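Local coordinates for enterotoxin type A (Staphylococcus aureus, PDB 1DYQ), which acts as a superantigen that activates T cells by binding as an unprocessed molecule to MHC class II, in part through a zinc ion, and to T-cell receptors, at residues V126-L132 / M225-L231; V180-I185 / N196-F200; K148-V153 / N217-S222; L88-Y92 / Q154-Q159. The protein carries 3 engineered substitutions. All blocks are in the same frame, centred on the assembly; numbering follows the deposited sequence.

Overall arrangement
Along the chain, residues 88-92 come first, on a strand of the N-terminal OB-fold domain, and are met by residues 154-159 on helix 153-168, closing contact 4. Meanwhile the beta-grasp domain has begun: residues 126-132 open contact 1 and residues 148-153 open contact 3, just ahead of that helix. Contact 4 therefore crosses both. After the helix, the hairpin of residues 180-185 and 196-200 closes contact 2, which is nested inside contact 3; contact 3 closes at residues 217-222, and contact 1, enclosing both, at residues 225-231. Contacts 1 and 2 share the beta-grasp sheet, whereas contact 4 joins the two domains, its centre about 11 Å from that of contact 3.

Contact 1 (V126-L132 / M225-L231); sequences VPINLWL and MHIDIYL. With ZN (zinc ion), chain B.
I227, I229 and L231 meet I128, L130 and L132 on the tightly packed face of two parallel strands, whose short segments run at 8° to each other. Isoleucine and leucine suit this face because they fill it without polar groups: I229 CD1 lies 3.9 Å from I128 CG2, and L130 CD1 lies 3.9 Å from I229 CG2. V126 CG1 extends the row, 3.8 Å from I227 CD1. Five backbone bonds zip the strands, from I227 N to P127 O (2.9 Å) through to L231 N to W131 O.

The other face carries N129, W131 and Y230, all partly exposed, with D228 buried among them. The W131 six-membered ring and the Y230 ring point the same way, planes nearly parallel, but are slid so far, centroids 5.1 Å apart, that they barely overlap. H226 holds CG between its backbone N and carbonyl carbon (chi1 65°), whereas D228 has CG beside its backbone N (chi1 -57°); these turns bring H226 NE2 and D228 OD2, two positions apart, each to 2.2 Å from the zinc ion used in MHC class II binding.

H188 of strand 182-188, next to 226-232, adds a third ligand. Behind the apolar face, L130 and L132 rest on Y168 of helix 153-168, and M225 on L156.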
loop_
_atom_site.group_PDB
_atom_site.type_symbol
_atom_site.label_atom_id
_atom_site.label_comp_id
_atom_site.label_asym_id
_atom_site.label_seq_id
_atom_site.Cartn_x
_atom_site.Cartn_y
_atom_site.Cartn_z
ATOM N N VAL A 126 -2.545 10.253 -11.482
ATOM C CA VAL A 126 -3.866 9.864 -11.008
ATOM C C VAL A 126 -4.518 11.036 -10.280
ATOM O O VAL A 126 -4.093 11.408 -9.205
ATOM C CB VAL A 126 -3.804 8.663 -10.029
ATOM C CG1 VAL A 126 -5.194 8.309 -9.564
ATOM C CG2 VAL A 126 -3.131 7.477 -10.740
ATOM N N PRO A 127 -5.538 11.619 -10.904
ATOM C CA PRO A 127 -6.203 12.771 -10.279
ATOM C C PRO A 127 -6.779 12.381 -8.924
ATOM O O PRO A 127 -7.290 11.265 -8.743
ATOM C CB PRO A 127 -7.287 13.135 -11.269
ATOM C CG PRO A 127 -6.894 12.524 -12.560
ATOM C CD PRO A 127 -6.144 11.232 -12.176
ATOM N N ILE A 128 -6.670 13.285 -7.965
ATOM C CA ILE A 128 -7.236 13.126 -6.649
ATOM C C ILE A 128 -8.286 14.196 -6.325
ATOM O O ILE A 128 -7.962 15.397 -6.407
ATOM C CB ILE A 128 -6.151 13.181 -5.541
ATOM C CG1 ILE A 128 -5.182 12.013 -5.721
ATOM C CG2 ILE A 128 -6.831 13.106 -4.172
ATOM C CD1 ILE A 128 -3.828 12.203 -5.101
ATOM N N ASN A 129 -9.457 13.769 -5.937
ATOM C CA ASN A 129 -10.455 14.710 -5.365
ATOM C C ASN A 129 -10.326 14.584 -3.831
ATOM O O ASN A 129 -10.553 13.494 -3.310
ATOM C CB ASN A 129 -11.854 14.317 -5.770
ATOM C CG ASN A 129 -12.069 14.282 -7.283
ATOM O OD1 ASN A 129 -12.547 13.289 -7.821
ATOM N ND2 ASN A 129 -11.669 15.347 -7.946
ATOM N N LEU A 130 -9.952 15.661 -3.173
ATOM C CA LEU A 130 -9.814 15.616 -1.722
ATOM C C LEU A 130 -10.758 16.644 -1.069
ATOM O O LEU A 130 -10.721 17.817 -1.442
ATOM C CB LEU A 130 -8.380 15.876 -1.287
ATOM C CG LEU A 130 -8.074 15.676 0.202
ATOM C CD1 LEU A 130 -6.635 15.198 0.370
ATOM C CD2 LEU A 130 -8.209 17.007 0.970
ATOM N N TRP A 131 -11.505 16.188 -0.106
ATOM C CA TRP A 131 -12.362 17.077 0.696
ATOM C C TRP A 131 -11.883 17.037 2.151
ATOM O O TRP A 131 -11.590 15.950 2.663
ATOM C CB TRP A 131 -13.811 16.662 0.602
ATOM C CG TRP A 131 -14.455 16.871 -0.737
ATOM C CD1 TRP A 131 -15.113 17.991 -1.151
ATOM C CD2 TRP A 131 -14.544 15.931 -1.813
ATOM N NE1 TRP A 131 -15.599 17.816 -2.424
ATOM C CE2 TRP A 131 -15.282 16.542 -2.853
ATOM C CE3 TRP A 131 -14.103 14.617 -2.008
ATOM C CZ2 TRP A 131 -15.539 15.917 -4.052
ATOM C CZ3 TRP A 131 -14.362 13.990 -3.206
ATOM C CH2 TRP A 131 -15.089 14.639 -4.231
ATOM N N LEU A 132 -11.800 18.202 2.772
ATOM C CA LEU A 132 -11.482 18.286 4.209
ATOM C C LEU A 132 -12.660 18.973 4.928
ATOM O O LEU A 132 -12.943 20.142 4.610
ATOM C CB LEU A 132 -10.215 19.056 4.424
ATOM C CG LEU A 132 -9.851 19.470 5.866
ATOM C CD1 LEU A 132 -9.519 18.216 6.678
ATOM C CD2 LEU A 132 -8.667 20.421 5.820
ATOM N N MET A 225 -8.803 6.283 -14.262
ATOM C CA MET A 225 -9.253 6.193 -12.848
ATOM C C MET A 225 -8.875 7.432 -12.095
ATOM O O MET A 225 -8.113 8.293 -12.529
ATOM C CB MET A 225 -8.534 4.964 -12.281
ATOM C CG MET A 225 -8.779 4.684 -10.828
ATOM S SD MET A 225 -7.352 5.064 -9.721
ATOM C CE MET A 225 -6.087 4.276 -10.701
ATOM N N HIS A 226 -9.493 7.584 -10.898
ATOM C CA HIS A 226 -9.016 8.683 -10.027
ATOM C C HIS A 226 -9.231 8.240 -8.572
ATOM O O HIS A 226 -9.785 7.180 -8.341
ATOM C CB HIS A 226 -9.740 9.991 -10.326
ATOM C CG HIS A 226 -11.192 9.917 -10.012
ATOM N ND1 HIS A 226 -12.146 9.558 -10.926
ATOM C CD2 HIS A 226 -11.841 10.097 -8.828
ATOM C CE1 HIS A 226 -13.335 9.516 -10.364
ATOM N NE2 HIS A 226 -13.155 9.848 -9.123
ATOM N N ILE A 227 -8.735 9.050 -7.657
ATOM C CA ILE A 227 -8.812 8.721 -6.231
ATOM C C ILE A 227 -9.640 9.823 -5.524
ATOM O O ILE A 227 -9.395 10.986 -5.790
ATOM C CB ILE A 227 -7.379 8.702 -5.656
ATOM C CG1 ILE A 227 -6.695 7.393 -6.141
ATOM C CG2 ILE A 227 -7.412 8.732 -4.135
ATOM C CD1 ILE A 227 -5.190 7.393 -5.894
ATOM N N ASP A 228 -10.443 9.373 -4.586
ATOM C CA ASP A 228 -11.206 10.293 -3.747
ATOM C C ASP A 228 -10.782 10.123 -2.282
ATOM O O ASP A 228 -10.696 8.996 -1.814
ATOM C CB ASP A 228 -12.714 10.028 -3.803
ATOM C CG ASP A 228 -13.240 10.092 -5.212
ATOM O OD1 ASP A 228 -13.006 11.070 -5.936
ATOM O OD2 ASP A 228 -13.772 9.011 -5.573
ATOM N N ILE A 229 -10.527 11.249 -1.653
ATOM C CA ILE A 229 -10.115 11.247 -0.246
ATOM C C ILE A 229 -11.053 12.157 0.548
ATOM O O ILE A 229 -11.231 13.322 0.126
ATOM C CB ILE A 229 -8.657 11.703 -0.125
ATOM C CG1 ILE A 229 -7.735 10.630 -0.796
ATOM C CG2 ILE A 229 -8.261 11.807 1.347
ATOM C CD1 ILE A 229 -6.297 11.064 -0.870
ATOM N N TYR A 230 -11.642 11.640 1.571
ATOM C CA TYR A 230 -12.532 12.399 2.470
ATOM C C TYR A 230 -11.907 12.430 3.873
ATOM O O TYR A 230 -11.737 11.358 4.469
ATOM C CB TYR A 230 -13.894 11.706 2.544
ATOM C CG TYR A 230 -14.511 11.396 1.201
ATOM C CD1 TYR A 230 -14.263 10.189 0.552
ATOM C CD2 TYR A 230 -15.330 12.329 0.553
ATOM C CE1 TYR A 230 -14.790 9.918 -0.688
ATOM C CE2 TYR A 230 -15.883 12.046 -0.682
ATOM C CZ TYR A 230 -15.614 10.852 -1.292
ATOM O OH TYR A 230 -16.139 10.554 -2.538
ATOM N N LEU A 231 -11.575 13.611 4.344
ATOM C CA LEU A 231 -10.960 13.779 5.656
ATOM C C LEU A 231 -11.887 14.674 6.533
ATOM O O LEU A 231 -12.506 15.578 6.001
ATOM C CB LEU A 231 -9.620 14.455 5.553
ATOM C CG LEU A 231 -8.584 13.859 4.572
ATOM C CD1 LEU A 231 -7.362 14.728 4.528
ATOM C CD2 LEU A 231 -8.254 12.434 5.045
HETATM ZN ZN ZN B . -14.637 9.376 -7.535
#

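Contact 2 (V180-I185 / N196-F200); sequences VQRGLI and NYDLF
The beta hairpin of strands 182-188 and 195-198, part of the beta-grasp domain, brings G183, L184 and I185 against L199, D198 and Y197. I185 and Y197 form a hydrogen-bonded antiparallel pair, with I185 N to Y197 O at 3.0 Å and Y197 N to I185 O at 2.9 Å. L184 and D198 are the non-hydrogen-bonded pair beside it. Beyond them L199 N gives a hydrogen bond to G183 O (2.9 Å), but from 46° above the carbonyl plane, as residues 199-200 leave the strand.

D198 guides that turn: its OD1 accepts from F200 N (2.8 Å), an Asx turn. An aspartate fits because its short side chain, with CG anti to the backbone N (chi1 176°), lets OD1 meet the backbone N two residues on. A water that accepts from G183 N also lies 2.7 Å from D198 OD1, to which it probably donates.

G183 has no side chain, and L199 CD1 lies against its bare backbone, 3.9 Å from G183 CA. The other branch, L199 CD2, packs 3.8 Å from I185 CG2, the two side chains crossing at about a right angle. The F200 ring presents its edge to G183 N, while V180 CG1 is 4.1 Å from F200 CE2.

Strand 226-232 flanks the hairpin through a backbone bond between L184 and Y230, and helix 153-168 covers the face of I185, Y197 and L199, meeting them with A160, D157 and R161.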
loop_
_atom_site.group_PDB
_atom_site.type_symbol
_atom_site.label_atom_id
_atom_site.label_comp_id
_atom_site.label_asym_id
_atom_site.label_seq_id
_atom_site.Cartn_x
_atom_site.Cartn_y
_atom_site.Cartn_z
ATOM N N VAL A 180 -6.806 15.591 11.686
ATOM C CA VAL A 180 -7.769 14.715 11.058
ATOM C C VAL A 180 -8.130 13.546 11.985
ATOM O O VAL A 180 -7.233 12.925 12.548
ATOM C CB VAL A 180 -7.199 14.155 9.739
ATOM C CG1 VAL A 180 -8.137 13.137 9.103
ATOM C CG2 VAL A 180 -6.897 15.284 8.765
ATOM N N GLN A 181 -9.407 13.347 12.211
ATOM C CA GLN A 181 -9.908 12.362 13.134
ATOM C C GLN A 181 -10.593 11.192 12.471
ATOM O O GLN A 181 -10.835 10.159 13.090
ATOM C CB GLN A 181 -10.850 13.005 14.185
ATOM C CG GLN A 181 -10.209 14.149 14.960
ATOM C CD GLN A 181 -9.026 13.711 15.815
ATOM O OE1 GLN A 181 -9.081 12.661 16.437
ATOM N NE2 GLN A 181 -7.985 14.520 15.789
ATOM N N ARG A 182 -11.056 11.391 11.224
ATOM C CA ARG A 182 -11.643 10.339 10.422
ATOM C C ARG A 182 -11.205 10.537 8.956
ATOM O O ARG A 182 -10.958 11.637 8.515
ATOM C CB ARG A 182 -13.179 10.371 10.443
ATOM C CG ARG A 182 -13.816 10.132 11.788
ATOM C CD ARG A 182 -15.344 10.182 11.708
ATOM N NE ARG A 182 -15.803 11.516 11.341
ATOM C CZ ARG A 182 -16.824 11.764 10.521
ATOM N NH1 ARG A 182 -17.484 10.775 9.950
ATOM N NH2 ARG A 182 -17.175 13.018 10.264
ATOM N N GLY A 183 -11.162 9.418 8.216
ATOM C CA GLY A 183 -10.756 9.565 6.805
ATOM C C GLY A 183 -11.011 8.305 5.995
ATOM O O GLY A 183 -11.005 7.194 6.519
ATOM N N LEU A 184 -11.370 8.528 4.735
ATOM C CA LEU A 184 -11.709 7.473 3.788
ATOM C C LEU A 184 -10.984 7.718 2.454
ATOM O O LEU A 184 -10.827 8.842 2.009
ATOM C CB LEU A 184 -13.230 7.540 3.501
ATOM C CG LEU A 184 -13.710 6.650 2.344
ATOM C CD1 LEU A 184 -13.637 5.188 2.737
ATOM C CD2 LEU A 184 -15.171 7.003 2.016
ATOM N N ILE A 185 -10.405 6.638 1.895
ATOM C CA ILE A 185 -9.791 6.745 0.567
ATOM C C ILE A 185 -10.455 5.733 -0.370
ATOM O O ILE A 185 -10.789 4.622 0.015
ATOM C CB ILE A 185 -8.274 6.523 0.591
ATOM C CG1 ILE A 185 -7.673 6.701 -0.820
ATOM C CG2 ILE A 185 -7.935 5.138 1.134
ATOM C CD1 ILE A 185 -6.163 6.971 -0.779
ATOM N N ASN A 196 -12.273 0.670 -1.238
ATOM C CA ASN A 196 -12.164 1.809 -0.295
ATOM C C ASN A 196 -11.597 1.315 1.022
ATOM O O ASN A 196 -11.890 0.219 1.471
ATOM C CB ASN A 196 -13.358 2.648 -0.187
ATOM C CG ASN A 196 -14.670 1.922 -0.371
ATOM O OD1 ASN A 196 -15.237 1.973 -1.478
ATOM N ND2 ASN A 196 -15.086 1.263 0.676
ATOM N N TYR A 197 -10.813 2.196 1.630
ATOM C CA TYR A 197 -10.208 1.860 2.908
ATOM C C TYR A 197 -10.488 2.984 3.924
ATOM O O TYR A 197 -10.331 4.157 3.571
ATOM C CB TYR A 197 -8.682 1.755 2.803
ATOM C CG TYR A 197 -8.171 0.607 1.967
ATOM C CD1 TYR A 197 -8.668 -0.669 2.100
ATOM C CD2 TYR A 197 -7.108 0.815 1.094
ATOM C CE1 TYR A 197 -8.195 -1.707 1.306
ATOM C CE2 TYR A 197 -6.600 -0.208 0.323
ATOM C CZ TYR A 197 -7.133 -1.473 0.458
ATOM O OH TYR A 197 -6.658 -2.506 -0.318
ATOM N N ASP A 198 -10.792 2.568 5.116
ATOM C CA ASP A 198 -10.882 3.544 6.249
ATOM C C ASP A 198 -9.466 3.829 6.692
ATOM O O ASP A 198 -8.690 2.926 7.028
ATOM C CB ASP A 198 -11.757 2.909 7.319
ATOM C CG ASP A 198 -11.865 3.742 8.589
ATOM O OD1 ASP A 198 -11.073 4.653 8.750
ATOM O OD2 ASP A 198 -12.791 3.432 9.381
ATOM N N LEU A 199 -9.059 5.110 6.671
ATOM C CA LEU A 199 -7.686 5.469 6.980
ATOM C C LEU A 199 -7.341 5.183 8.433
ATOM O O LEU A 199 -6.134 5.139 8.722
ATOM C CB LEU A 199 -7.424 6.942 6.628
ATOM C CG LEU A 199 -7.550 7.284 5.142
ATOM C CD1 LEU A 199 -7.448 8.816 4.942
ATOM C CD2 LEU A 199 -6.428 6.630 4.338
ATOM N N PHE A 200 -8.313 5.042 9.302
ATOM C CA PHE A 200 -8.108 4.698 10.704
ATOM C C PHE A 200 -8.773 3.391 11.077
ATOM O O PHE A 200 -9.029 3.104 12.256
ATOM C CB PHE A 200 -8.647 5.829 11.609
ATOM C CG PHE A 200 -7.915 7.115 11.423
ATOM C CD1 PHE A 200 -6.652 7.303 11.984
ATOM C CD2 PHE A 200 -8.411 8.141 10.622
ATOM C CE1 PHE A 200 -5.966 8.472 11.841
ATOM C CE2 PHE A 200 -7.726 9.325 10.471
ATOM C CZ PHE A 200 -6.491 9.504 11.076
HETATM O O HOH W 1 -11.683 7.068 9.748
#

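Contact 3 (K148-V153 / N217-S222); sequences KKNVTV and NKTINS
S222 holds OG between its backbone N and carbonyl carbon (chi1 61°), and this brings the hydroxyl to K148 O at 2.8 Å, in the carbonyl plane and on a lone pair. V151 and I220 likewise place CG1 between N and C (chi1 63° and 64°), and the two side chains lie side by side, pointing the same way, with V151 CG1 4.1 Å from I220 CG1. Beta-branched residues suit this strand pair, since they favour extended backbone and bring branch carbons close to it.

V151 and I220 are also the hydrogen-bonded pair of a small antiparallel sheet: V151 N gives a nearly straight bond to I220 O at 2.9 Å, and I220 N returns to V151 O. The ladder continues at either end, with S222 N to K149 O at 2.9 Å and V153 N to K218 O at 3.0 Å. V153 CG2 adds an apolar touch, 4.0 Å from I220 CG2.

T152 is the N-cap of helix 153-168: its OG1 accepts from E155 N, while its beta-branched side chain also suits the strand's end. Strand 150-152 thus leads straight into that helix, with T113 of strand 105-114 against N150 and T152, L120 of strand 119-132 beside S222, and I220 reaching M225 ahead of strand 226-232.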
loop_
_atom_site.group_PDB
_atom_site.type_symbol
_atom_site.label_atom_id
_atom_site.label_comp_id
_atom_site.label_asym_id
_atom_site.label_seq_id
_atom_site.Cartn_x
_atom_site.Cartn_y
_atom_site.Cartn_z
ATOM N N LYS A 148 2.079 1.930 -14.830
ATOM C CA LYS A 148 1.450 0.657 -15.062
ATOM C C LYS A 148 0.004 0.762 -15.539
ATOM O O LYS A 148 -0.785 1.500 -14.929
ATOM C CB LYS A 148 1.483 -0.208 -13.785
ATOM C CG LYS A 148 2.900 -0.473 -13.286
ATOM C CD LYS A 148 2.821 -1.274 -11.966
ATOM C CE LYS A 148 4.247 -1.528 -11.465
ATOM N NZ LYS A 148 4.883 -0.329 -10.895
ATOM N N LYS A 149 -0.377 -0.044 -16.497
ATOM C CA LYS A 149 -1.786 -0.128 -16.929
ATOM C C LYS A 149 -2.611 -0.821 -15.874
ATOM O O LYS A 149 -3.704 -0.422 -15.496
ATOM C CB LYS A 149 -1.844 -0.950 -18.243
ATOM C CG LYS A 149 -1.103 -0.236 -19.371
ATOM C CD LYS A 149 -1.039 -1.113 -20.622
ATOM C CE LYS A 149 -0.033 -0.514 -21.613
ATOM N NZ LYS A 149 0.125 -1.427 -22.796
ATOM N N ASN A 150 -2.076 -1.966 -15.403
ATOM C CA ASN A 150 -2.670 -2.700 -14.283
ATOM C C ASN A 150 -1.779 -2.485 -13.062
ATOM O O ASN A 150 -0.561 -2.745 -13.137
ATOM C CB ASN A 150 -2.661 -4.199 -14.669
ATOM C CG ASN A 150 -2.896 -5.077 -13.464
ATOM O OD1 ASN A 150 -1.967 -5.702 -12.950
ATOM N ND2 ASN A 150 -4.119 -5.066 -12.969
ATOM N N VAL A 151 -2.275 -1.780 -12.054
ATOM C CA VAL A 151 -1.463 -1.338 -10.933
ATOM C C VAL A 151 -2.010 -1.891 -9.630
ATOM O O VAL A 151 -3.214 -2.057 -9.461
ATOM C CB VAL A 151 -1.400 0.196 -10.873
ATOM C CG1 VAL A 151 -2.799 0.796 -10.632
ATOM C CG2 VAL A 151 -0.425 0.693 -9.836
ATOM N N THR A 152 -1.119 -2.193 -8.666
ATOM C CA THR A 152 -1.635 -2.627 -7.376
ATOM C C THR A 152 -2.303 -1.397 -6.687
ATOM O O THR A 152 -1.788 -0.283 -6.780
ATOM C CB THR A 152 -0.606 -3.217 -6.432
ATOM O OG1 THR A 152 0.434 -2.359 -6.071
ATOM C CG2 THR A 152 -0.038 -4.527 -7.048
ATOM N N VAL A 153 -3.345 -1.715 -5.958
ATOM C CA VAL A 153 -3.910 -0.697 -5.034
ATOM C C VAL A 153 -2.849 -0.280 -4.044
ATOM O O VAL A 153 -2.671 0.915 -3.745
ATOM C CB VAL A 153 -5.163 -1.184 -4.339
ATOM C CG1 VAL A 153 -5.573 -0.173 -3.240
ATOM C CG2 VAL A 153 -6.314 -1.358 -5.327
ATOM N N ASN A 217 -3.083 -8.808 -3.168
ATOM C CA ASN A 217 -2.480 -8.309 -4.389
ATOM C C ASN A 217 -3.541 -7.801 -5.366
ATOM O O ASN A 217 -3.482 -7.991 -6.561
ATOM C CB ASN A 217 -1.613 -9.400 -5.072
ATOM C CG ASN A 217 -0.493 -8.827 -5.881
ATOM O OD1 ASN A 217 0.670 -8.789 -5.463
ATOM N ND2 ASN A 217 -0.754 -8.305 -7.083
ATOM N N LYS A 218 -4.502 -7.028 -4.777
ATOM C CA LYS A 218 -5.540 -6.449 -5.647
ATOM C C LYS A 218 -4.905 -5.504 -6.660
ATOM O O LYS A 218 -4.134 -4.603 -6.295
ATOM C CB LYS A 218 -6.557 -5.694 -4.777
ATOM C CG LYS A 218 -7.651 -5.020 -5.572
ATOM C CD LYS A 218 -8.649 -5.992 -6.146
ATOM C CE LYS A 218 -9.904 -5.196 -6.606
ATOM N NZ LYS A 218 -10.816 -6.099 -7.357
ATOM N N THR A 219 -5.295 -5.655 -7.923
ATOM C CA THR A 219 -4.813 -4.781 -8.979
ATOM C C THR A 219 -6.026 -4.132 -9.661
ATOM O O THR A 219 -7.099 -4.721 -9.643
ATOM C CB THR A 219 -4.035 -5.576 -10.056
ATOM O OG1 THR A 219 -3.327 -4.699 -10.931
ATOM C CG2 THR A 219 -5.005 -6.397 -10.896
ATOM N N ILE A 220 -5.811 -2.922 -10.119
ATOM C CA ILE A 220 -6.890 -2.224 -10.850
ATOM C C ILE A 220 -6.324 -1.576 -12.094
ATOM O O ILE A 220 -5.116 -1.338 -12.247
ATOM C CB ILE A 220 -7.578 -1.164 -9.975
ATOM C CG1 ILE A 220 -6.620 -0.066 -9.581
ATOM C CG2 ILE A 220 -8.320 -1.785 -8.807
ATOM C CD1 ILE A 220 -7.154 1.012 -8.669
ATOM N N ASN A 221 -7.224 -1.277 -13.044
ATOM C CA ASN A 221 -6.836 -0.574 -14.263
ATOM C C ASN A 221 -6.691 0.929 -13.999
ATOM O O ASN A 221 -7.624 1.542 -13.474
ATOM C CB ASN A 221 -7.906 -0.799 -15.347
ATOM C CG ASN A 221 -7.318 -0.464 -16.716
ATOM O OD1 ASN A 221 -6.977 0.665 -16.998
ATOM N ND2 ASN A 221 -7.132 -1.497 -17.538
ATOM N N SER A 222 -5.559 1.488 -14.375
ATOM C CA SER A 222 -5.276 2.884 -14.055
ATOM C C SER A 222 -5.950 3.806 -15.075
ATOM O O SER A 222 -5.966 5.012 -14.857
ATOM C CB SER A 222 -3.771 3.137 -14.005
ATOM O OG SER A 222 -3.192 2.854 -15.280
#

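Contact 4 (L88-Y92 / Q154-Q159); sequences LYGAY and QELDLQ
The Y89 ring has E155 stacked over one face: CG stands above the centre, 3.5 Å from the centroid and 8° off the normal, a CH-pi contact, and the carboxylate plane is tilted 15° from the ring plane. At the ring edge is L158, its CD1 4.0 Å from Y89 CE1, while Y89 OH comes 3.5 Å from Q159 CG. Glutamate suits the place because its extended chain offers methylenes to the ring while K148 and T146 bind its carboxylate oxygens.

This is the seam between the domains: strand 86-91 of the OB-fold barrel packs on the start of helix 153-168 of the beta-grasp domain. There Q154, stretched out with CG anti to its backbone N, spans the seam, and OE1 accepts from A91 N (3.1 Å) with the donor 37° above the carbonyl plane. A water within hydrogen-bonding distance of A91 O and Q154 OE1 adds a second link. With no side chain, G90 lets the amide come close, G90 CA lying 3.2 Å from Q154 OE1, and Q154 NE2 goes on to Y109 O.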
loop_
_atom_site.group_PDB
_atom_site.type_symbol
_atom_site.label_atom_id
_atom_site.label_comp_id
_atom_site.label_asym_id
_atom_site.label_seq_id
_atom_site.Cartn_x
_atom_site.Cartn_y
_atom_site.Cartn_z
ATOM N N LEU A 88 7.682 -5.027 -9.161
ATOM C CA LEU A 88 7.368 -4.961 -7.736
ATOM C C LEU A 88 7.208 -3.499 -7.292
ATOM O O LEU A 88 7.941 -2.627 -7.688
ATOM C CB LEU A 88 8.521 -5.566 -6.904
ATOM C CG LEU A 88 8.901 -7.015 -7.331
ATOM C CD1 LEU A 88 10.123 -7.415 -6.455
ATOM C CD2 LEU A 88 7.768 -7.953 -7.110
ATOM N N TYR A 89 6.215 -3.305 -6.412
ATOM C CA TYR A 89 6.059 -1.995 -5.767
ATOM C C TYR A 89 5.305 -2.213 -4.445
ATOM O O TYR A 89 4.119 -2.479 -4.428
ATOM C CB TYR A 89 5.268 -0.993 -6.632
ATOM C CG TYR A 89 5.336 0.438 -6.109
ATOM C CD1 TYR A 89 4.813 0.787 -4.864
ATOM C CD2 TYR A 89 5.891 1.436 -6.886
ATOM C CE1 TYR A 89 4.905 2.085 -4.379
ATOM C CE2 TYR A 89 5.982 2.740 -6.420
ATOM C CZ TYR A 89 5.463 3.059 -5.194
ATOM O OH TYR A 89 5.572 4.350 -4.713
ATOM N N GLY A 90 6.081 -2.293 -3.351
ATOM C CA GLY A 90 5.426 -2.574 -2.063
ATOM C C GLY A 90 6.377 -2.280 -0.909
ATOM O O GLY A 90 7.587 -2.170 -1.115
ATOM N N ALA A 91 5.822 -2.185 0.285
ATOM C CA ALA A 91 6.646 -1.867 1.458
ATOM C C ALA A 91 7.042 -3.208 2.110
ATOM O O ALA A 91 6.179 -4.002 2.442
ATOM C CB ALA A 91 5.757 -1.104 2.472
ATOM N N TYR A 92 8.335 -3.315 2.411
ATOM C CA TYR A 92 8.804 -4.583 3.020
ATOM C C TYR A 92 9.363 -4.345 4.406
ATOM O O TYR A 92 9.789 -3.260 4.762
ATOM C CB TYR A 92 9.889 -5.209 2.122
ATOM C CG TYR A 92 11.151 -4.400 1.960
ATOM C CD1 TYR A 92 12.133 -4.360 2.943
ATOM C CD2 TYR A 92 11.347 -3.592 0.834
ATOM C CE1 TYR A 92 13.248 -3.578 2.828
ATOM C CE2 TYR A 92 12.486 -2.814 0.697
ATOM C CZ TYR A 92 13.442 -2.809 1.694
ATOM O OH TYR A 92 14.557 -2.028 1.564
ATOM N N GLN A 154 -1.983 -1.207 -3.578
ATOM C CA GLN A 154 -0.875 -0.872 -2.712
ATOM C C GLN A 154 -0.007 0.238 -3.238
ATOM O O GLN A 154 0.306 1.199 -2.521
ATOM C CB GLN A 154 -0.014 -2.143 -2.397
ATOM C CG GLN A 154 1.244 -1.811 -1.625
ATOM C CD GLN A 154 1.981 -3.050 -1.052
ATOM O OE1 GLN A 154 2.829 -2.847 -0.176
ATOM N NE2 GLN A 154 1.688 -4.187 -1.595
ATOM N N GLU A 155 0.403 0.204 -4.509
ATOM C CA GLU A 155 1.237 1.234 -5.094
ATOM C C GLU A 155 0.577 2.627 -4.993
ATOM O O GLU A 155 1.251 3.592 -4.722
ATOM C CB GLU A 155 1.600 0.916 -6.542
ATOM C CG GLU A 155 2.334 2.016 -7.272
ATOM C CD GLU A 155 2.859 1.623 -8.625
ATOM O OE1 GLU A 155 3.026 0.410 -8.898
ATOM O OE2 GLU A 155 3.106 2.535 -9.461
ATOM N N LEU A 156 -0.719 2.649 -5.272
ATOM C CA LEU A 156 -1.458 3.924 -5.228
ATOM C C LEU A 156 -1.698 4.380 -3.796
ATOM O O LEU A 156 -1.492 5.586 -3.513
ATOM C CB LEU A 156 -2.821 3.761 -5.911
ATOM C CG LEU A 156 -2.770 3.300 -7.380
ATOM C CD1 LEU A 156 -4.191 3.162 -7.898
ATOM C CD2 LEU A 156 -1.942 4.244 -8.225
ATOM N N ASP A 157 -2.024 3.476 -2.901
ATOM C CA ASP A 157 -2.319 3.829 -1.505
ATOM C C ASP A 157 -1.086 4.275 -0.767
ATOM O O ASP A 157 -1.113 5.246 -0.004
ATOM C CB ASP A 157 -2.988 2.608 -0.853
ATOM C CG ASP A 157 -3.732 2.910 0.426
ATOM O OD1 ASP A 157 -4.102 4.099 0.639
ATOM O OD2 ASP A 157 -3.961 1.981 1.229
ATOM N N LEU A 158 0.083 3.655 -1.008
ATOM C CA LEU A 158 1.321 4.129 -0.389
ATOM C C LEU A 158 1.598 5.575 -0.791
ATOM O O LEU A 158 1.994 6.406 0.029
ATOM C CB LEU A 158 2.488 3.214 -0.803
ATOM C CG LEU A 158 2.471 1.827 -0.141
ATOM C CD1 LEU A 158 3.551 0.944 -0.825
ATOM C CD2 LEU A 158 2.752 1.949 1.352
ATOM N N GLN A 159 1.421 5.883 -2.085
ATOM C CA GLN A 159 1.716 7.234 -2.542
ATOM C C GLN A 159 0.698 8.220 -1.946
ATOM O O GLN A 159 1.153 9.277 -1.471
ATOM C CB GLN A 159 1.714 7.360 -4.050
ATOM C CG GLN A 159 2.839 6.602 -4.763
ATOM C CD GLN A 159 2.620 6.737 -6.288
ATOM O OE1 GLN A 159 2.880 7.806 -6.823
ATOM N NE2 GLN A 159 2.206 5.655 -6.890
HETATM O O HOH W 2 3.583 -4.964 1.807
#